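Local coordinates for putative sugar ABC transporter, substrate-binding protein (Clostridium phytofermentans, PDB 4WZZ) that probably binds sugars for uptake by an ABC transporter, with alpha-L-rhamnopyranose bound in its pocket, at residues A[199-202]-A[203-206]; A[228-231]-A[232-235]; A[256-259]-A[260-264]. All coordinates share one frame; numbering follows the deposited sequence.

Overall arrangement
The three contacts follow one another along the chain in one alpha/beta lobe built on the parallel sheet 212-219, 179-185, 243-246 and 269-272: contact 2 lies within helix 224-237, contacts 1 and 3 at the C-terminal ends of helices 191-203 and 249-261. Each helix begins close to residues of the rhamnose pocket, among them Asn192, Asp222 and Thr249. Contacts 2 and 3 are neighbours, with centres 11 Å apart, and are joined by packing of Thr231 on Val258 and by the Glu232-Lys262 salt bridge. Contact 1 stands apart, its centre about 24 Å and 28 Å from those of contacts 2 and 3. All three belong to the part of the lobe away from the sugar, where helices 224-237 and 249-261 pack together.

Contact 1. Residues A[199-202]-A[203-206]; sequences GMKT and VMQD
Met204, a selenomethionine, lays its side chain along Lys201, the two running side by side in the same direction, where helix 191-203 gives way to a type I beta turn, Val203 to Asp206, on the way to strand 212-219. Its CG rests 3.3 Å from Lys201 O, SE passes over Lys201 CA at 3.9 Å, and CE ends beside Lys201 CG at 4.1 Å. A first torsion of 81° wedges CG between the backbone N and the carbonyl carbon of Met204; from there the chain runs straight back along the last turn of the helix.

The same Lys201 carbonyl that brushes Met204 is also gripped by Gln205. NE2 of Gln205 donates to Lys201 O at 2.9 Å in a nearly linear bond (170°), with the oxygen lying in the amide plane of the glutamine. The bend at chi2 (-60°) folds the amide back over the helix end, where a side-chain N-H takes over a carbonyl whose i+4 donor, Gln205 N, has gone to Thr202 O. Just before this point, Val203 N and Met204 N still bond to Gly199 O and Met200 O in ordinary helical fashion.

On a different face, Val203 sets CG2 3.1 Å from Gly199 O, and Val203, together with Met200 and Met204, packs on Met168 of helix 160-174. Within the turn, Gln205 N reaches Thr202 O at 3.3 Å from above the carbonyl plane, and Asp206 N closes it on Val203 O at 3.1 Å.

Contact 2. Residues A[228-231]-A[232-235]; sequences CDQT and EAIL
Asp229 OD1 accepts from two donors, a water molecule and Gln225 NE2 one turn earlier, and the water links it to Glu232. The water donates to Asp229 OD1 at 3.1 Å and to Glu232 OE1 at 2.6 Å, bridging oxygens that lie 4.4 Å apart. Like charges at that spacing would repel, and the shared donor probably offsets the repulsion; so may Lys262, which pairs with Glu232 OE2. In Glu232 CG stands beside the backbone N (chi1 -67°), which leaves Glu232 CG 3.6 Å from Cys228 O, and the extended chain carries the carboxylate to the water and Lys262.

All of this rides on helix 224-237 of the alpha/beta lobe, where four successive i to i+4 bonds run from Glu232 N to Leu235 N. Ile234 N binds Gln230 O at 2.8 Å, and the Ile234 side chain crosses the same carbonyl, its CG1 3.3 Å from that oxygen. One residue on, Leu235 CG lies 3.4 Å from Thr231 O. Thr231 turns its hydroxyl back to Ser227 O and so satisfies a buried OG1 within the helix.

On the face of the helix turned to the sheet, Ile234 packs on Ala182 and Leu184 of strand 179-185, while Gln230 OE1 comes within 4.0 Å of Ala233 CB.

Contact 3. Residues A[256-259]-A[260-264]; sequences AKVL and QDKGL
Val258 and Lys262 make the close-packed part of this contact, lying side by side with CG1 of Val258 3.7 Å from CE of Lys262. The lysine's aliphatic stem thus shields a buried valine, while its NZ pairs with Glu232 of helix 224-237 in a salt bridge. Nearby, Leu259 CD2 meets Leu264 CB at 4.2 Å, the two side chains crossing at about a right angle.

Their meeting depends on the Schellman motif that ends helix 249-261. Gly263 takes a positive phi of 76°, Leu264 N returns to Leu259 O at 2.9 Å in the carbonyl plane, and Gly263 N bonds to Gln260 O at 3.1 Å. The reversal folds Leu264 back over the last turn.

The solvent side is held by charge instead. Lys257 NZ forms a salt bridge with Asp261, donating to the syn lone pair of OD2 at 2.7 Å. Lys257 begins with CG trans to the backbone N (chi1 178°), then bends at chi2 and chi4, curling its amine onto the exposed aspartate one turn ahead.

In the beta-alpha-beta unit 243-246, 249-261, 269-272, Ala256 and Leu259 rest on Leu270 of strand 269-272, and Val258 turns to Cys228 of helix 224-237.

Contact 1. Residues A[199-202]-A[203-206]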
# COMPACT_ATOMS: atom_id res chain seq x y z
N GLY A 199 -11.44 7.62 2.01
CA GLY A 199 -12.40 6.56 2.25
C GLY A 199 -12.86 6.54 3.70
O GLY A 199 -14.06 6.37 3.98
N MSE A 200 -11.92 6.69 4.63
CA MSE A 200 -12.27 6.65 6.05
C MSE A 200 -13.18 7.82 6.37
O MSE A 200 -14.13 7.70 7.13
CB MSE A 200 -11.00 6.68 6.92
CG MSE A 200 -10.29 5.38 6.92
SE MSE A 200 -8.83 5.47 8.26
CE MSE A 200 -7.37 5.89 7.05
N LYS A 201 -12.89 8.97 5.78
CA LYS A 201 -13.67 10.16 6.09
C LYS A 201 -15.08 10.01 5.55
O LYS A 201 -16.03 10.49 6.16
CB LYS A 201 -12.98 11.41 5.58
CG LYS A 201 -11.70 11.71 6.43
CD LYS A 201 -11.05 13.02 6.05
CE LYS A 201 -10.68 13.03 4.60
NZ LYS A 201 -9.81 14.19 4.28
N THR A 202 -15.24 9.33 4.42
CA THR A 202 -16.58 9.03 3.92
C THR A 202 -17.30 8.02 4.83
O THR A 202 -18.45 8.23 5.21
CB THR A 202 -16.50 8.54 2.46
OG1 THR A 202 -16.01 9.61 1.64
CG2 THR A 202 -17.87 8.10 1.92
N VAL A 203 -16.64 6.92 5.16
CA VAL A 203 -17.23 5.88 5.99
C VAL A 203 -17.66 6.45 7.34
O VAL A 203 -18.73 6.14 7.86
CB VAL A 203 -16.22 4.74 6.19
CG1 VAL A 203 -16.69 3.74 7.25
CG2 VAL A 203 -15.96 4.03 4.89
N MSE A 204 -16.81 7.30 7.92
CA MSE A 204 -17.04 7.75 9.28
C MSE A 204 -18.24 8.71 9.44
O MSE A 204 -18.54 9.11 10.56
CB MSE A 204 -15.77 8.41 9.85
CG MSE A 204 -15.61 9.83 9.40
SE MSE A 204 -13.86 10.56 9.94
CE MSE A 204 -14.22 12.43 9.58
N GLN A 205 -18.91 9.06 8.33
CA GLN A 205 -20.10 9.90 8.40
C GLN A 205 -21.27 9.11 8.92
O GLN A 205 -22.27 9.68 9.37
CB GLN A 205 -20.46 10.47 7.03
CG GLN A 205 -19.35 11.25 6.35
CD GLN A 205 -18.91 12.45 7.17
OE1 GLN A 205 -19.74 13.24 7.60
NE2 GLN A 205 -17.61 12.55 7.42
N ASP A 206 -21.17 7.78 8.85
CA ASP A 206 -22.26 6.91 9.30
C ASP A 206 -22.54 7.16 10.79
O ASP A 206 -21.61 7.31 11.60
CB ASP A 206 -21.90 5.46 9.09
CG ASP A 206 -23.07 4.53 9.26
OD1 ASP A 206 -23.43 4.24 10.42
OD2 ASP A 206 -23.63 4.11 8.24

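Contact 2. Residues A[228-231]-A[232-235]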
# COMPACT_ATOMS: atom_id res chain seq x y z
N CYS A 228 8.22 8.32 13.99
CA CYS A 228 8.35 8.38 15.46
C CYS A 228 8.08 9.79 15.96
O CYS A 228 7.32 9.99 16.93
CB CYS A 228 9.74 7.92 15.93
SG CYS A 228 10.03 6.14 15.74
N ASP A 229 8.70 10.77 15.30
CA ASP A 229 8.54 12.17 15.70
C ASP A 229 7.08 12.62 15.61
O ASP A 229 6.58 13.31 16.49
CB ASP A 229 9.42 13.08 14.84
CG ASP A 229 10.94 12.88 15.09
OD1 ASP A 229 11.33 12.22 16.07
OD2 ASP A 229 11.74 13.41 14.29
N GLN A 230 6.39 12.22 14.55
CA GLN A 230 4.98 12.59 14.38
C GLN A 230 4.09 11.87 15.39
O GLN A 230 3.09 12.42 15.82
CB GLN A 230 4.50 12.35 12.95
CG GLN A 230 5.12 13.32 11.96
CD GLN A 230 4.90 14.78 12.32
OE1 GLN A 230 3.80 15.20 12.62
NE2 GLN A 230 5.99 15.55 12.33
N THR A 231 4.45 10.65 15.79
CA THR A 231 3.70 9.99 16.86
C THR A 231 3.81 10.80 18.14
O THR A 231 2.81 11.00 18.82
CB THR A 231 4.19 8.53 17.10
OG1 THR A 231 4.05 7.80 15.88
CG2 THR A 231 3.36 7.85 18.19
N GLU A 232 5.00 11.28 18.47
CA GLU A 232 5.17 12.13 19.66
C GLU A 232 4.35 13.41 19.53
O GLU A 232 3.76 13.88 20.50
CB GLU A 232 6.65 12.49 19.89
CG GLU A 232 7.47 11.26 20.28
CD GLU A 232 8.81 11.59 20.92
OE1 GLU A 232 9.79 11.79 20.18
OE2 GLU A 232 8.87 11.66 22.17
N ALA A 233 4.30 13.96 18.31
CA ALA A 233 3.52 15.17 18.06
C ALA A 233 2.04 14.93 18.26
O ALA A 233 1.34 15.80 18.80
CB ALA A 233 3.78 15.69 16.64
N ILE A 234 1.54 13.78 17.78
CA ILE A 234 0.15 13.40 18.01
C ILE A 234 -0.16 13.37 19.52
O ILE A 234 -1.15 13.95 20.00
CB ILE A 234 -0.16 12.03 17.38
CG1 ILE A 234 -0.18 12.16 15.85
CG2 ILE A 234 -1.48 11.49 17.92
CD1 ILE A 234 -0.14 10.85 15.14
N LEU A 235 0.71 12.71 20.27
CA LEU A 235 0.52 12.53 21.71
C LEU A 235 0.55 13.87 22.45
O LEU A 235 -0.21 14.08 23.40
CB LEU A 235 1.58 11.57 22.26
CG LEU A 235 1.47 10.11 21.80
CD1 LEU A 235 2.69 9.33 22.23
CD2 LEU A 235 0.21 9.43 22.31
O HOH W 1 10.59 10.19 18.28

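Contact 3. Residues A[256-259]-A[260-264]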
# COMPACT_ATOMS: atom_id res chain seq x y z
N ALA A 256 4.21 2.09 17.08
CA ALA A 256 4.25 1.03 18.09
C ALA A 256 5.46 1.15 19.00
O ALA A 256 5.38 0.97 20.24
CB ALA A 256 4.23 -0.32 17.43
N LYS A 257 6.60 1.45 18.40
CA LYS A 257 7.85 1.60 19.13
C LYS A 257 7.75 2.75 20.12
O LYS A 257 8.12 2.60 21.28
CB LYS A 257 9.01 1.83 18.16
CG LYS A 257 10.36 2.06 18.83
CD LYS A 257 10.78 0.89 19.72
CE LYS A 257 12.31 0.84 19.96
NZ LYS A 257 12.85 2.05 20.63
N VAL A 258 7.22 3.87 19.68
CA VAL A 258 7.03 5.04 20.53
C VAL A 258 6.06 4.73 21.68
O VAL A 258 6.35 5.04 22.83
CB VAL A 258 6.54 6.27 19.71
CG1 VAL A 258 6.13 7.42 20.61
CG2 VAL A 258 7.60 6.72 18.71
N LEU A 259 4.92 4.11 21.39
CA LEU A 259 3.95 3.83 22.45
C LEU A 259 4.54 2.87 23.47
O LEU A 259 4.30 2.99 24.67
CB LEU A 259 2.66 3.26 21.88
CG LEU A 259 1.86 4.20 20.97
CD1 LEU A 259 0.63 3.45 20.47
CD2 LEU A 259 1.48 5.50 21.69
N GLN A 260 5.32 1.90 23.00
CA GLN A 260 5.97 0.97 23.92
C GLN A 260 7.00 1.70 24.78
O GLN A 260 7.03 1.54 26.01
CB GLN A 260 6.64 -0.17 23.17
CG GLN A 260 7.23 -1.24 24.06
CD GLN A 260 7.90 -2.34 23.24
OE1 GLN A 260 7.35 -3.42 23.04
NE2 GLN A 260 9.10 -2.05 22.75
N ASP A 261 7.83 2.52 24.15
CA ASP A 261 8.88 3.22 24.90
C ASP A 261 8.29 4.15 25.96
O ASP A 261 8.86 4.31 27.04
CB ASP A 261 9.78 4.03 23.97
CG ASP A 261 10.75 3.16 23.18
OD1 ASP A 261 10.91 1.96 23.50
OD2 ASP A 261 11.35 3.70 22.23
N LYS A 262 7.15 4.77 25.66
CA LYS A 262 6.52 5.70 26.58
C LYS A 262 5.62 5.03 27.61
O LYS A 262 5.05 5.69 28.47
CB LYS A 262 5.71 6.73 25.83
CG LYS A 262 6.56 7.66 24.98
CD LYS A 262 5.70 8.60 24.18
CE LYS A 262 6.53 9.68 23.50
NZ LYS A 262 7.11 10.65 24.48
N GLY A 263 5.44 3.72 27.50
CA GLY A 263 4.65 3.01 28.49
C GLY A 263 3.16 3.21 28.32
O GLY A 263 2.40 3.05 29.29
N LEU A 264 2.72 3.51 27.09
CA LEU A 264 1.35 3.92 26.82
C LEU A 264 0.45 2.83 26.23
O LEU A 264 -0.71 3.11 25.91
CB LEU A 264 1.35 5.12 25.86
CG LEU A 264 1.75 6.46 26.49
CD1 LEU A 264 1.97 7.51 25.39
CD2 LEU A 264 0.70 6.94 27.48